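Local coordinates for protein lantibiotic dehydratase (Microbispora corallina, PDB 5EHK) that probably dehydrates serine and threonine residues of the precursor peptide in a tRNA-dependent step of the biosynthesis of the lantibiotic NAI-107, at residues W176-V181 with L285-D290; R171-W176 with H360-P365; R328-R333 with A350-S355. All coordinates share one frame; numbering follows the deposited sequence.

Contact 1 of 3, residues W176-V181 with L285-D290; sequences WLLSAV and LRPPLD
Val181 and Leu285 make one of three purely apolar pairs in this contact, and here the two backbones come nearest, the CA atoms of Val181 and Leu285 being 6.3 Å apart. Val181 CG1 lies 3.6 Å from Leu285 CB, the two side chains sliding past one another in opposite senses. The branch that does the touching is the one anti to the backbone N (chi1 177°), which carries it off the helix toward the loop. Leu177 and Pro287 repeat this sliding approach: Leu177 CD2 meets the pyrrolidine ring at Pro287 CG, 3.8 Å away. Leu178 reaches the same ring from another direction, with its CD2 4.1 Å from Pro287 CD, so two leucine methyls rest against neighbouring atoms of one proline.

Leu177, Leu178 and Val181 follow the i, i+1, i+4 spacing that places side chains on one helical face. Through it, helix 174-185 packs against the connection that leaves strand 281-283 and leads to helix 294-306, within the N-terminal lantibiotic dehydratase family region. Leu177 also touches Leu295 and Val298 of that following helix, and all six residues that meet here are buried.

A second kind of packing uses the aliphatic part of Arg286. Its CG lies 3.7 Å from Val181 CG1 and 4.0 Å from Leu178 CD2, and the leucine crosses the arginine at about a right angle. From CG to NE the arginine is extended, which carries the guanidinium obliquely past Leu178 CD2 toward Glu185.

Hydrogen bonds between the segments are absent. Charge is dealt with further along the helix, where Arg286 NE forms a salt bridge with Glu185 OE2; a weak, long ion pair links Arg286 NH1 to Glu279 OE2.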
# COMPACT_ATOMS: atom_id res chain seq x y z
N TRP A 176 -16.79 -32.77 -21.62
CA TRP A 176 -17.03 -34.04 -22.31
C TRP A 176 -17.28 -33.82 -23.81
O TRP A 176 -16.62 -34.42 -24.65
CB TRP A 176 -18.18 -34.82 -21.64
CG TRP A 176 -18.50 -36.14 -22.30
CD1 TRP A 176 -17.86 -37.33 -22.13
CD2 TRP A 176 -19.54 -36.38 -23.26
NE1 TRP A 176 -18.44 -38.30 -22.91
CE2 TRP A 176 -19.47 -37.74 -23.62
CE3 TRP A 176 -20.52 -35.59 -23.85
CZ2 TRP A 176 -20.34 -38.32 -24.54
CZ3 TRP A 176 -21.38 -36.16 -24.76
CH2 TRP A 176 -21.29 -37.51 -25.09
N LEU A 177 -18.25 -32.97 -24.13
CA LEU A 177 -18.59 -32.72 -25.53
C LEU A 177 -17.41 -32.19 -26.34
O LEU A 177 -17.25 -32.53 -27.51
CB LEU A 177 -19.77 -31.76 -25.64
CG LEU A 177 -20.16 -31.45 -27.08
CD1 LEU A 177 -20.59 -32.72 -27.78
CD2 LEU A 177 -21.26 -30.39 -27.13
N LEU A 178 -16.59 -31.35 -25.72
CA LEU A 178 -15.45 -30.78 -26.44
C LEU A 178 -14.42 -31.83 -26.85
O LEU A 178 -13.83 -31.72 -27.93
CB LEU A 178 -14.83 -29.61 -25.65
CG LEU A 178 -15.65 -28.32 -25.70
CD1 LEU A 178 -15.21 -27.32 -24.63
CD2 LEU A 178 -15.63 -27.68 -27.08
N SER A 179 -14.21 -32.85 -26.02
CA SER A 179 -13.34 -33.97 -26.41
C SER A 179 -13.74 -34.58 -27.76
O SER A 179 -12.88 -34.94 -28.57
CB SER A 179 -13.27 -35.05 -25.33
OG SER A 179 -12.43 -34.63 -24.27
N ALA A 180 -15.04 -34.70 -27.98
CA ALA A 180 -15.56 -35.23 -29.23
C ALA A 180 -15.48 -34.22 -30.38
O ALA A 180 -15.19 -34.59 -31.52
CB ALA A 180 -17.00 -35.71 -29.05
N VAL A 181 -15.75 -32.95 -30.09
CA VAL A 181 -15.73 -31.91 -31.12
C VAL A 181 -14.32 -31.81 -31.70
O VAL A 181 -14.15 -31.62 -32.91
CB VAL A 181 -16.14 -30.53 -30.53
CG1 VAL A 181 -16.03 -29.44 -31.59
CG2 VAL A 181 -17.57 -30.57 -29.95
N LEU A 285 -18.17 -26.06 -35.26
CA LEU A 285 -18.45 -27.26 -34.48
C LEU A 285 -18.58 -27.00 -32.98
O LEU A 285 -19.44 -27.58 -32.32
CB LEU A 285 -17.40 -28.34 -34.75
CG LEU A 285 -17.49 -28.94 -36.15
CD1 LEU A 285 -16.38 -29.95 -36.36
CD2 LEU A 285 -18.85 -29.58 -36.33
N ARG A 286 -17.73 -26.13 -32.44
CA ARG A 286 -17.76 -25.78 -31.02
C ARG A 286 -19.02 -24.99 -30.68
O ARG A 286 -19.46 -24.12 -31.45
CB ARG A 286 -16.48 -25.04 -30.65
CG ARG A 286 -15.25 -25.94 -30.70
CD ARG A 286 -13.99 -25.19 -30.38
NE ARG A 286 -12.87 -26.10 -30.15
CZ ARG A 286 -11.60 -25.73 -30.09
NH1 ARG A 286 -11.25 -24.47 -30.36
NH2 ARG A 286 -10.65 -26.63 -29.84
N PRO A 287 -19.65 -25.34 -29.55
CA PRO A 287 -20.93 -24.77 -29.13
C PRO A 287 -20.76 -23.29 -28.83
O PRO A 287 -19.87 -22.95 -28.06
CB PRO A 287 -21.24 -25.54 -27.84
CG PRO A 287 -20.39 -26.78 -27.88
CD PRO A 287 -19.14 -26.35 -28.61
N PRO A 288 -21.58 -22.43 -29.46
CA PRO A 288 -21.51 -20.96 -29.32
C PRO A 288 -21.80 -20.45 -27.91
O PRO A 288 -21.48 -19.30 -27.61
CB PRO A 288 -22.60 -20.46 -30.28
CG PRO A 288 -23.51 -21.64 -30.47
CD PRO A 288 -22.64 -22.84 -30.39
N LEU A 289 -22.39 -21.29 -27.07
CA LEU A 289 -22.91 -20.86 -25.77
C LEU A 289 -23.90 -19.70 -25.92
O LEU A 289 -23.77 -18.65 -25.27
CB LEU A 289 -21.80 -20.50 -24.79
CG LEU A 289 -20.68 -21.52 -24.63
CD1 LEU A 289 -19.78 -21.12 -23.49
CD2 LEU A 289 -21.23 -22.91 -24.43
N ASP A 290 -24.90 -19.88 -26.77
CA ASP A 290 -25.90 -18.84 -26.96
C ASP A 290 -27.24 -19.19 -26.33
O ASP A 290 -28.19 -18.43 -26.45
CB ASP A 290 -26.10 -18.56 -28.44
CG ASP A 290 -26.37 -19.81 -29.24
OD1 ASP A 290 -26.58 -20.91 -28.65
OD2 ASP A 290 -26.38 -19.70 -30.48

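Contact 2 of 3, residues R171-W176 with H360-P365; sequences RADMEW and HPHDTP
The single N-H of Trp176 NE1 is shared, as a bifurcated bond, between two backbone carbonyls, those of His360 and of Thr356 in the helix that ends just before this loop. The branch from Trp176 NE1 to His360 O measures 3.0 Å with an N-H...O angle of 146°; the oxygen lies in the indole plane and accepts through a lone pair in the carbonyl plane. This sharing satisfies the indole nitrogen of a buried ring and probably helps fix the ring's rotation. With CG anti to the backbone N (chi1 179°), the ring extends from the helix toward the loop. There Pro365 CB lies over one face, 3.8 Å from the centroid of the five-membered ring, a CH-pi contact, while His362 CB approaches the rim at Trp176 CD1, 3.6 Å away.

Asp173 is the second focus. Its backbone N donates to Pro365 O at 2.9 Å and 166°. Asp173 OD2 accepts from Trp176 N at 2.9 Å, and OD1 is taken by the amide of Asn581. The imidazole of His362 brings its edge to the carboxylate, CE1 lying 3.4 Å from Asp173 OD2.

Backbone bonds between Arg171 and His367 belong to the antiparallel pairing of strands 167-172 and 366-379, and the bond from Asp173 N to Pro365 O lies just beyond the paired strands and ties their ends together. Asp173 thus marks a strand-to-helix junction, with the side-chain N-cap of helix 174-185 set directly after the strand.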
# COMPACT_ATOMS: atom_id res chain seq x y z
N ARG A 171 -28.15 -32.63 -20.26
CA ARG A 171 -27.28 -32.20 -21.35
C ARG A 171 -25.87 -32.71 -21.18
O ARG A 171 -25.45 -33.10 -20.10
CB ARG A 171 -27.28 -30.68 -21.48
CG ARG A 171 -28.54 -30.11 -22.08
CD ARG A 171 -28.62 -28.61 -21.88
NE ARG A 171 -29.71 -28.03 -22.67
CZ ARG A 171 -30.05 -26.75 -22.63
NH1 ARG A 171 -29.40 -25.91 -21.84
NH2 ARG A 171 -31.05 -26.30 -23.39
N ALA A 172 -25.15 -32.70 -22.29
CA ALA A 172 -23.77 -33.13 -22.33
C ALA A 172 -22.93 -32.13 -21.57
O ALA A 172 -23.13 -30.93 -21.70
CB ALA A 172 -23.31 -33.23 -23.77
N ASP A 173 -22.01 -32.62 -20.74
CA ASP A 173 -21.03 -31.77 -20.06
C ASP A 173 -20.09 -31.18 -21.11
O ASP A 173 -19.61 -31.91 -21.98
CB ASP A 173 -20.26 -32.59 -19.03
CG ASP A 173 -18.97 -31.94 -18.57
OD1 ASP A 173 -19.02 -31.01 -17.74
OD2 ASP A 173 -17.90 -32.41 -18.99
N MET A 174 -19.83 -29.88 -21.03
CA MET A 174 -19.05 -29.19 -22.06
C MET A 174 -17.64 -29.76 -22.23
O MET A 174 -17.16 -29.90 -23.35
CB MET A 174 -18.97 -27.69 -21.80
CG MET A 174 -20.20 -26.94 -22.23
SD MET A 174 -20.39 -27.04 -24.03
CE MET A 174 -18.84 -26.35 -24.56
N GLU A 175 -17.00 -30.07 -21.12
CA GLU A 175 -15.68 -30.66 -21.16
C GLU A 175 -15.76 -31.98 -21.92
O GLU A 175 -14.93 -32.26 -22.78
CB GLU A 175 -15.16 -30.87 -19.74
CG GLU A 175 -13.66 -30.98 -19.67
CD GLU A 175 -13.12 -30.63 -18.30
OE1 GLU A 175 -13.77 -29.84 -17.60
OE2 GLU A 175 -12.02 -31.12 -17.93
N TRP A 176 -16.79 -32.77 -21.62
CA TRP A 176 -17.03 -34.04 -22.31
C TRP A 176 -17.28 -33.82 -23.81
O TRP A 176 -16.62 -34.42 -24.65
CB TRP A 176 -18.18 -34.82 -21.64
CG TRP A 176 -18.50 -36.14 -22.30
CD1 TRP A 176 -17.86 -37.33 -22.13
CD2 TRP A 176 -19.54 -36.38 -23.26
NE1 TRP A 176 -18.44 -38.30 -22.91
CE2 TRP A 176 -19.47 -37.74 -23.62
CE3 TRP A 176 -20.52 -35.59 -23.85
CZ2 TRP A 176 -20.34 -38.32 -24.54
CZ3 TRP A 176 -21.38 -36.16 -24.76
CH2 TRP A 176 -21.29 -37.51 -25.09
N HIS A 360 -16.63 -41.53 -25.05
CA HIS A 360 -15.42 -41.27 -24.27
C HIS A 360 -15.76 -41.37 -22.78
O HIS A 360 -16.70 -40.73 -22.31
CB HIS A 360 -14.88 -39.86 -24.55
CG HIS A 360 -13.71 -39.47 -23.70
ND1 HIS A 360 -12.55 -40.22 -23.65
CD2 HIS A 360 -13.53 -38.44 -22.84
CE1 HIS A 360 -11.70 -39.65 -22.81
NE2 HIS A 360 -12.27 -38.57 -22.31
N PRO A 361 -14.97 -42.17 -22.04
CA PRO A 361 -15.24 -42.35 -20.61
C PRO A 361 -14.88 -41.10 -19.82
O PRO A 361 -13.70 -40.76 -19.75
CB PRO A 361 -14.31 -43.52 -20.23
CG PRO A 361 -13.23 -43.50 -21.26
CD PRO A 361 -13.88 -43.03 -22.52
N HIS A 362 -15.87 -40.43 -19.24
CA HIS A 362 -15.62 -39.26 -18.41
C HIS A 362 -16.28 -39.35 -17.04
O HIS A 362 -17.40 -39.85 -16.93
CB HIS A 362 -16.09 -37.98 -19.11
CG HIS A 362 -15.57 -36.72 -18.49
ND1 HIS A 362 -16.35 -35.61 -18.29
CD2 HIS A 362 -14.33 -36.40 -18.03
CE1 HIS A 362 -15.62 -34.65 -17.73
NE2 HIS A 362 -14.39 -35.11 -17.57
N ASP A 363 -15.60 -38.82 -16.02
CA ASP A 363 -16.12 -38.85 -14.65
C ASP A 363 -17.50 -38.20 -14.49
O ASP A 363 -18.35 -38.70 -13.74
CB ASP A 363 -15.15 -38.16 -13.70
CG ASP A 363 -13.99 -39.04 -13.30
OD1 ASP A 363 -13.95 -40.21 -13.75
OD2 ASP A 363 -13.13 -38.58 -12.52
N THR A 364 -17.71 -37.08 -15.17
CA THR A 364 -18.95 -36.34 -15.06
C THR A 364 -19.37 -35.78 -16.41
O THR A 364 -19.15 -34.61 -16.67
CB THR A 364 -18.79 -35.14 -14.11
OG1 THR A 364 -17.51 -34.55 -14.34
CG2 THR A 364 -18.88 -35.58 -12.66
N PRO A 365 -19.96 -36.62 -17.27
CA PRO A 365 -20.31 -36.25 -18.64
C PRO A 365 -21.72 -35.68 -18.74
O PRO A 365 -22.18 -35.39 -19.85
CB PRO A 365 -20.27 -37.59 -19.36
CG PRO A 365 -20.78 -38.53 -18.32
CD PRO A 365 -20.23 -38.04 -17.00

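Contact 3 of 3, residues R328-R333 with A350-S355; sequences REVDAR and AELIQS
Val330 and Leu352 meet with their side chains at about a right angle, Val330 CG1 lying 3.8 Å from Leu352 CD1. The leucine CG is anti to the backbone N (chi1 -176°), and its CD1 methyl reaches over to the other helix, where it also packs against Arg333 CB. The other branch of Val330, CG2, turns to Ser355 and approaches its OG at 3.5 Å. Val330, Leu352 and Ser355 form the buried side of the interface. The helical segments run nearly antiparallel, 166° between their directions, with axes 9.3 Å apart at closest approach. They belong to consecutive helices, 318-339 and 346-359, joined by a short connection as a helical hairpin.

Arg333 dominates the more exposed side. Extended from CG to NE, it lies across the second helix, its chain roughly perpendicular to the side chain of Glu351. The chain passes the Glu351 carbonyl oxygen, with Arg333 NE 3.6 Å from Glu351 O and no hydrogen bond formed; Arg333 NE also stands 3.7 Å from Ser355 CB. The guanidinium plane is inclined 44° to the Glu351 carboxylate, and Arg333 NH1 remains 4.4 Å from Glu351 OE1, beyond a salt bridge. Glu351 instead pairs with Arg347.

The edge of the guanidinium faces its own helix. Glu329 OE2 lies in its plane and accepts from Arg333 NH2 at 3.1 Å, on the anti side of the carboxylate; a weak bond from NE goes to the same oxygen. Arg358, from helix 346-359, also forms a salt bridge with Glu329 OE2.

No hydrogen bond joins the two segments directly, so apolar packing and the aliphatic length of Arg333 make the direct contact, whereas Glu329, placed between Arg333 and Arg358, probably adds electrostatic attachment and tempers the positive charge of both.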
# COMPACT_ATOMS: atom_id res chain seq x y z
N ARG A 328 -25.46 -38.91 -31.26
CA ARG A 328 -26.92 -38.86 -31.44
C ARG A 328 -27.63 -39.85 -30.52
O ARG A 328 -28.81 -39.69 -30.22
CB ARG A 328 -27.29 -39.17 -32.89
CG ARG A 328 -26.67 -38.26 -33.91
CD ARG A 328 -27.20 -38.51 -35.30
NE ARG A 328 -26.44 -37.75 -36.28
CZ ARG A 328 -26.58 -37.88 -37.60
NH1 ARG A 328 -27.46 -38.74 -38.09
NH2 ARG A 328 -25.83 -37.15 -38.40
N GLU A 329 -26.91 -40.89 -30.11
CA GLU A 329 -27.48 -41.89 -29.22
C GLU A 329 -27.62 -41.27 -27.84
O GLU A 329 -28.65 -41.44 -27.17
CB GLU A 329 -26.58 -43.13 -29.12
CG GLU A 329 -27.33 -44.36 -28.57
CD GLU A 329 -26.46 -45.62 -28.48
OE1 GLU A 329 -25.67 -45.90 -29.40
OE2 GLU A 329 -26.57 -46.32 -27.45
N VAL A 330 -26.60 -40.51 -27.45
CA VAL A 330 -26.59 -39.85 -26.16
C VAL A 330 -27.68 -38.80 -26.13
O VAL A 330 -28.37 -38.64 -25.12
CB VAL A 330 -25.24 -39.20 -25.89
CG1 VAL A 330 -25.35 -38.23 -24.72
CG2 VAL A 330 -24.18 -40.29 -25.63
N ASP A 331 -27.85 -38.11 -27.24
CA ASP A 331 -28.94 -37.17 -27.37
C ASP A 331 -30.26 -37.89 -27.12
O ASP A 331 -31.07 -37.48 -26.28
CB ASP A 331 -28.94 -36.54 -28.75
CG ASP A 331 -29.94 -35.42 -28.88
OD1 ASP A 331 -29.83 -34.44 -28.10
OD2 ASP A 331 -30.85 -35.52 -29.74
N ALA A 332 -30.46 -39.00 -27.82
CA ALA A 332 -31.70 -39.77 -27.73
C ALA A 332 -31.97 -40.26 -26.31
O ALA A 332 -33.09 -40.17 -25.81
CB ALA A 332 -31.68 -40.93 -28.71
N ARG A 333 -30.94 -40.76 -25.64
CA ARG A 333 -31.12 -41.20 -24.26
C ARG A 333 -31.31 -40.05 -23.27
O ARG A 333 -31.73 -40.27 -22.13
CB ARG A 333 -30.00 -42.13 -23.80
CG ARG A 333 -29.89 -43.40 -24.61
CD ARG A 333 -28.77 -44.23 -24.04
NE ARG A 333 -28.42 -45.38 -24.86
CZ ARG A 333 -29.02 -46.56 -24.78
NH1 ARG A 333 -30.03 -46.73 -23.93
NH2 ARG A 333 -28.63 -47.56 -25.56
N ALA A 350 -28.28 -44.88 -15.94
CA ALA A 350 -27.15 -45.78 -16.15
C ALA A 350 -26.99 -46.09 -17.64
O ALA A 350 -25.87 -46.33 -18.11
CB ALA A 350 -27.32 -47.07 -15.35
N GLU A 351 -28.11 -46.08 -18.35
CA GLU A 351 -28.15 -46.27 -19.80
C GLU A 351 -27.58 -45.07 -20.55
O GLU A 351 -26.92 -45.23 -21.58
CB GLU A 351 -29.59 -46.58 -20.25
CG GLU A 351 -29.91 -48.09 -20.25
CD GLU A 351 -31.40 -48.41 -20.38
OE1 GLU A 351 -32.24 -47.49 -20.23
OE2 GLU A 351 -31.72 -49.61 -20.60
N LEU A 352 -27.82 -43.87 -20.03
CA LEU A 352 -27.24 -42.68 -20.62
C LEU A 352 -25.73 -42.66 -20.36
O LEU A 352 -24.95 -42.32 -21.24
CB LEU A 352 -27.92 -41.43 -20.05
CG LEU A 352 -27.56 -40.02 -20.54
CD1 LEU A 352 -27.37 -39.97 -22.05
CD2 LEU A 352 -28.66 -39.06 -20.14
N ILE A 353 -25.33 -43.06 -19.15
CA ILE A 353 -23.93 -43.00 -18.75
C ILE A 353 -23.00 -43.82 -19.65
O ILE A 353 -22.06 -43.28 -20.23
CB ILE A 353 -23.71 -43.44 -17.29
CG1 ILE A 353 -24.37 -42.46 -16.33
CG2 ILE A 353 -22.22 -43.56 -16.97
CD1 ILE A 353 -23.77 -41.11 -16.38
N GLN A 354 -23.23 -45.13 -19.76
CA GLN A 354 -22.29 -45.95 -20.52
C GLN A 354 -22.33 -45.58 -22.01
O GLN A 354 -21.35 -45.76 -22.73
CB GLN A 354 -22.51 -47.47 -20.29
CG GLN A 354 -23.34 -48.20 -21.35
CD GLN A 354 -24.78 -47.72 -21.42
OE1 GLN A 354 -25.25 -47.03 -20.52
NE2 GLN A 354 -25.48 -48.07 -22.51
N SER A 355 -23.46 -45.04 -22.47
CA SER A 355 -23.58 -44.54 -23.84
C SER A 355 -22.55 -43.44 -24.10
O SER A 355 -21.78 -43.49 -25.06
CB SER A 355 -25.01 -44.05 -24.11
OG SER A 355 -25.17 -43.62 -25.45

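Overall arrangement
Contacts 1 and 2 share helix 174-185 and Trp176, and their centres lie about 11 Å apart; contact 3 is centred about 11 Å from contact 2 and 17 Å from contact 1. Along the chain, contact 2 spans the widest interval, from 171-176 to 360-365, and contacts 1 and 3 close one after the other within it. Trp176 CH2 packs on Val330 CG2 at 4.0 Å, joining the helix to the 318-339/346-359 hairpin, while Met174 CE lies 3.7 Å from Pro287 CG. Helix 174-185 is therefore a common packing element, joining hairpin, loop and strand pair in the N-terminal lantibiotic dehydratase family region.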